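Local atomic coordinates of Cj0977 (Campylobacter jejuni, PDB entry 3BNV), a protein that is of unknown molecular function but is a sigma28-regulated, nonflagellar virulence factor with a hot-dog fold. Residues 33-38 with 67-72; 76-81 with 139-144. All coordinates share one frame; numbering follows the deposited sequence.

Contact 1 (33-38 with 67-72)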
loop_
_atom_site.group_PDB
_atom_site.type_symbol
_atom_site.label_atom_id
_atom_site.label_comp_id
_atom_site.label_asym_id
_atom_site.label_seq_id
_atom_site.Cartn_x
_atom_site.Cartn_y
_atom_site.Cartn_z
ATOM N N THR A 33 -0.570 10.776 -8.041
ATOM C CA THR A 33 0.695 10.256 -8.534
ATOM C C THR A 33 1.871 10.664 -7.645
ATOM O O THR A 33 3.003 10.177 -7.842
ATOM C CB THR A 33 0.997 10.691 -10.004
ATOM O OG1 THR A 33 1.119 12.107 -10.085
ATOM C CG2 THR A 33 -0.103 10.273 -10.943
ATOM N N SER A 34 1.619 11.558 -6.684
ATOM C CA SER A 34 2.655 12.018 -5.753
ATOM C C SER A 34 2.868 10.993 -4.646
ATOM O O SER A 34 3.869 11.064 -3.911
ATOM C CB SER A 34 2.233 13.321 -5.079
ATOM O OG SER A 34 2.201 14.397 -5.998
ATOM N N LEU A 35 1.914 10.069 -4.504
ATOM C CA LEU A 35 1.946 9.077 -3.433
ATOM C C LEU A 35 2.194 7.680 -3.990
ATOM O O LEU A 35 2.714 6.801 -3.284
ATOM C CB LEU A 35 0.614 9.041 -2.674
ATOM C CG LEU A 35 0.008 10.267 -1.978
ATOM C CD1 LEU A 35 -1.368 9.923 -1.505
ATOM C CD2 LEU A 35 0.840 10.705 -0.781
ATOM N N ALA A 36 1.812 7.456 -5.246
ATOM C CA ALA A 36 1.946 6.128 -5.822
ATOM C C ALA A 36 2.973 6.070 -6.944
ATOM O O ALA A 36 3.255 5.015 -7.481
ATOM C CB ALA A 36 0.604 5.618 -6.308
ATOM N N GLY A 37 3.539 7.213 -7.311
ATOM C CA GLY A 37 4.517 7.221 -8.379
ATOM C C GLY A 37 3.908 7.608 -9.717
ATOM O O GLY A 37 2.695 7.851 -9.829
ATOM N N THR A 38 4.764 7.659 -10.728
ATOM C CA THR A 38 4.360 7.990 -12.082
ATOM C C THR A 38 4.718 6.881 -13.063
ATOM O O THR A 38 5.799 6.311 -13.009
ATOM C CB THR A 38 5.083 9.233 -12.536
ATOM O OG1 THR A 38 4.698 10.317 -11.688
ATOM C CG2 THR A 38 4.767 9.544 -13.950
ATOM N N ASP A 67 6.445 1.276 4.521
ATOM C CA ASP A 67 6.514 0.272 3.469
ATOM C C ASP A 67 5.304 0.284 2.525
ATOM O O ASP A 67 5.435 -0.012 1.330
ATOM C CB ASP A 67 6.710 -1.104 4.084
ATOM C CG ASP A 67 8.073 -1.259 4.786
ATOM O OD1 ASP A 67 8.129 -1.478 6.029
ATOM O OD2 ASP A 67 9.109 -1.191 4.084
ATOM N N ALA A 68 4.134 0.650 3.029
ATOM C CA ALA A 68 2.927 0.650 2.209
ATOM C C ALA A 68 3.035 1.513 0.965
ATOM O O ALA A 68 2.371 1.250 -0.043
ATOM C CB ALA A 68 1.741 1.071 3.022
ATOM N N PHE A 69 3.870 2.535 1.001
ATOM C CA PHE A 69 4.021 3.371 -0.194
ATOM C C PHE A 69 4.734 2.622 -1.286
ATOM O O PHE A 69 4.475 2.832 -2.468
ATOM C CB PHE A 69 4.695 4.696 0.121
ATOM C CG PHE A 69 3.867 5.540 1.005
ATOM C CD1 PHE A 69 2.767 6.187 0.500
ATOM C CD2 PHE A 69 4.111 5.587 2.363
ATOM C CE1 PHE A 69 1.952 6.937 1.308
ATOM C CE2 PHE A 69 3.313 6.325 3.182
ATOM C CZ PHE A 69 2.223 7.005 2.660
ATOM N N ILE A 70 5.613 1.706 -0.896
ATOM C CA ILE A 70 6.259 0.902 -1.904
ATOM C C ILE A 70 5.176 0.030 -2.497
ATOM O O ILE A 70 5.106 -0.127 -3.719
ATOM C CB ILE A 70 7.310 0.017 -1.301
ATOM C CG1 ILE A 70 8.331 0.840 -0.546
ATOM C CG2 ILE A 70 8.003 -0.782 -2.352
ATOM C CD1 ILE A 70 9.181 -0.089 0.392
ATOM N N PHE A 71 4.313 -0.517 -1.634
ATOM C CA PHE A 71 3.228 -1.350 -2.124
ATOM C C PHE A 71 2.331 -0.519 -3.028
ATOM O O PHE A 71 1.993 -0.937 -4.121
ATOM C CB PHE A 71 2.413 -1.967 -0.996
ATOM C CG PHE A 71 1.248 -2.838 -1.479
ATOM C CD1 PHE A 71 -0.014 -2.313 -1.654
ATOM C CD2 PHE A 71 1.432 -4.187 -1.759
ATOM C CE1 PHE A 71 -1.070 -3.123 -2.085
ATOM C CE2 PHE A 71 0.381 -4.973 -2.212
ATOM C CZ PHE A 71 -0.868 -4.443 -2.360
ATOM N N ALA A 72 1.967 0.679 -2.595
ATOM C CA ALA A 72 1.144 1.506 -3.441
ATOM C C ALA A 72 1.748 1.626 -4.825
ATOM O O ALA A 72 1.046 1.471 -5.812
ATOM C CB ALA A 72 0.952 2.866 -2.831
#
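The ring of F69 meets the short helical turn 33-36 with its edge. Its CD1 lies 3.8 Å from L35 O, and that carbonyl oxygen sits near the ring plane, so the ring meets a polar backbone atom with its rim and not with its face. The torsion explains the reach: with CG anti to the carbonyl carbon (chi1 -65°), the phenyl group swings off helix 67-82 and the ring's outer end reaches back to L35. From there CE1 also approaches the L35 side chain, whose CD2 branch stands 4.4 Å away, coming in above the ring plane and beyond the CE1 corner. One helical turn further on, A72 faces the turn directly. The backbones are nearest here, with 5.3 Å between A36 CA and A72 CA, and the two methyls close the gap, A36 CB to A72 CB at 4.4 Å. A36 CB is also 4.2 Å from A72 O. No hydrogen bond spans the segments. After A36 the chain leaves helical geometry at G37, whose positive phi (97°) leads into strand 38-43. M57 and E56 add loop contacts to F69 and L35, while A72 also packs on A68 of the second subunit. Such packing of a connecting turn on the long central helix is consistent with the hot-dog fold, in which an antiparallel sheet wraps that helix.

Contact 2 (76-81 with 139-144)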
loop_
_atom_site.group_PDB
_atom_site.type_symbol
_atom_site.label_atom_id
_atom_site.label_comp_id
_atom_site.label_asym_id
_atom_site.label_seq_id
_atom_site.Cartn_x
_atom_site.Cartn_y
_atom_site.Cartn_z
ATOM N N TYR A 76 0.089 0.304 -8.312
ATOM C CA TYR A 76 -0.184 1.156 -9.459
ATOM C C TYR A 76 0.449 0.593 -10.745
ATOM O O TYR A 76 -0.241 0.373 -11.734
ATOM C CB TYR A 76 0.241 2.576 -9.115
ATOM C CG TYR A 76 -0.046 3.657 -10.116
ATOM C CD1 TYR A 76 0.843 4.690 -10.290
ATOM C CD2 TYR A 76 -1.204 3.677 -10.845
ATOM C CE1 TYR A 76 0.594 5.709 -11.187
ATOM C CE2 TYR A 76 -1.459 4.699 -11.763
ATOM C CZ TYR A 76 -0.556 5.707 -11.927
ATOM O OH TYR A 76 -0.786 6.731 -12.821
ATOM N N VAL A 77 1.743 0.331 -10.741
ATOM C CA VAL A 77 2.387 -0.183 -11.948
ATOM C C VAL A 77 1.861 -1.590 -12.365
ATOM O O VAL A 77 1.795 -1.909 -13.547
ATOM C CB VAL A 77 3.927 -0.131 -11.873
ATOM C CG1 VAL A 77 4.477 -1.275 -11.068
ATOM C CG2 VAL A 77 4.503 -0.203 -13.224
ATOM N N ALA A 78 1.462 -2.426 -11.415
ATOM C CA ALA A 78 0.792 -3.681 -11.789
ATOM C C ALA A 78 -0.456 -3.412 -12.613
ATOM O O ALA A 78 -0.671 -4.019 -13.662
ATOM C CB ALA A 78 0.399 -4.489 -10.568
ATOM N N GLN A 79 -1.310 -2.519 -12.131
ATOM C CA GLN A 79 -2.502 -2.215 -12.890
ATOM C C GLN A 79 -2.160 -1.570 -14.212
ATOM O O GLN A 79 -2.812 -1.835 -15.199
ATOM C CB GLN A 79 -3.464 -1.340 -12.106
ATOM C CG GLN A 79 -4.020 -2.002 -10.859
ATOM C CD GLN A 79 -5.287 -1.338 -10.408
ATOM O OE1 GLN A 79 -6.307 -1.445 -11.073
ATOM N NE2 GLN A 79 -5.235 -0.629 -9.296
ATOM N N ALA A 80 -1.115 -0.749 -14.265
ATOM C CA ALA A 80 -0.762 -0.137 -15.538
ATOM C C ALA A 80 -0.312 -1.167 -16.574
ATOM O O ALA A 80 -0.463 -0.947 -17.769
ATOM C CB ALA A 80 0.270 0.892 -15.349
ATOM N N SER A 81 0.226 -2.290 -16.117
ATOM C CA SER A 81 0.701 -3.336 -17.017
ATOM C C SER A 81 -0.438 -4.029 -17.745
ATOM O O SER A 81 -0.225 -4.636 -18.772
ATOM C CB SER A 81 1.498 -4.386 -16.250
ATOM O OG SER A 81 0.638 -5.171 -15.449
ATOM N N ILE A 139 1.099 -9.566 -7.932
ATOM C CA ILE A 139 -0.180 -8.922 -7.680
ATOM C C ILE A 139 -1.252 -9.433 -8.629
ATOM O O ILE A 139 -1.041 -9.513 -9.829
ATOM C CB ILE A 139 -0.022 -7.411 -7.804
ATOM C CG1 ILE A 139 0.872 -6.913 -6.667
ATOM C CG2 ILE A 139 -1.344 -6.738 -7.749
ATOM C CD1 ILE A 139 0.977 -5.432 -6.625
ATOM N N GLN A 140 -2.403 -9.788 -8.091
ATOM C CA GLN A 140 -3.465 -10.334 -8.910
ATOM C C GLN A 140 -4.463 -9.240 -9.270
ATOM O O GLN A 140 -5.103 -8.684 -8.407
ATOM C CB GLN A 140 -4.144 -11.483 -8.169
ATOM C CG GLN A 140 -3.294 -12.740 -7.990
ATOM C CD GLN A 140 -4.091 -13.875 -7.331
ATOM O OE1 GLN A 140 -4.732 -13.673 -6.284
ATOM N NE2 GLN A 140 -4.072 -15.074 -7.950
ATOM N N VAL A 141 -4.563 -8.934 -10.562
ATOM C CA VAL A 141 -5.457 -7.904 -11.077
ATOM C C VAL A 141 -6.656 -8.556 -11.756
ATOM O O VAL A 141 -6.497 -9.480 -12.503
ATOM C CB VAL A 141 -4.775 -7.031 -12.151
ATOM C CG1 VAL A 141 -5.693 -5.886 -12.551
ATOM C CG2 VAL A 141 -3.407 -6.496 -11.686
ATOM N N VAL A 142 -7.861 -8.073 -11.485
ATOM C CA VAL A 142 -9.043 -8.544 -12.192
ATOM C C VAL A 142 -9.737 -7.357 -12.842
ATOM O O VAL A 142 -9.776 -6.256 -12.261
ATOM C CB VAL A 142 -10.065 -9.232 -11.259
ATOM C CG1 VAL A 142 -11.324 -9.477 -12.002
ATOM C CG2 VAL A 142 -9.523 -10.553 -10.719
ATOM N N SER A 143 -10.291 -7.570 -14.035
ATOM C CA SER A 143 -10.989 -6.483 -14.717
ATOM C C SER A 143 -12.432 -6.817 -15.042
ATOM O O SER A 143 -12.852 -7.980 -15.050
ATOM C CB SER A 143 -10.232 -6.005 -15.960
ATOM O OG SER A 143 -9.996 -7.059 -16.868
ATOM N N THR A 144 -13.223 -5.788 -15.262
ATOM C CA THR A 144 -14.585 -6.037 -15.648
ATOM C C THR A 144 -14.909 -5.181 -16.863
ATOM O O THR A 144 -14.150 -4.256 -17.204
ATOM C CB THR A 144 -15.544 -5.812 -14.464
ATOM O OG1 THR A 144 -15.269 -4.543 -13.856
ATOM C CG2 THR A 144 -15.334 -6.898 -13.412
#
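A78 is the residue of helix 67-82 that directs its methyl toward strand 132-143, and it meets two side chains of the strand, I139 and V141. Both residues direct their CB toward the helix, as expected of alternate residues on one face of a strand, while Q140 between them points away. The I139 contact is the closer: A78 CB lies 4.0 Å from both I139 CG2 and I139 CB, and 4.1 Å from I139 CD1. With CG2 anti to the backbone N and CG1 anti to the carbonyl carbon (chi1 -67°), the isoleucine directs its two arms so that A78 CB sits over CB, CG2 and CD1. The closest CA atoms of the two segments are those of A78 and I139, 6.7 Å apart. This is the hot-dog arrangement, the central helix lying against the concave face of the antiparallel sheet. V141 gives up about as much surface as A78, and CG2 is the branch that meets it, 4.2 Å from A78 O and 4.4 Å from A78 CB. That carbonyl oxygen also accepts a hydrogen bond from S81 OG. V141 CG1 faces the aliphatic chain of Q79 more loosely, 4.6 Å from Q79 CG, and Q79 OE1 is held by S87 OG. V123 of strand 120-129 touches both A78 and S81, and I89 of strand 87-96 packs on I139.

How the contacts relate
Both contacts bury every residue that touches and both use helix 67-82, contact 1 its first turns and contact 2 its later ones, with centres about 15 Å apart. What meets the helix differs: a short turn leading into an edge strand in contact 1, an interior strand of the sheet in contact 2. Neither has a hydrogen bond across it, and both set an alanine methyl of the helix against apolar side chains; contact 1 adds an aromatic edge at a carbonyl, contact 2 branched aliphatic chains. Y76 joins them, its CE1 lying 3.3 Å from G37 O and so linking the second half of the helix to 33-38. Both also reach the second subunit.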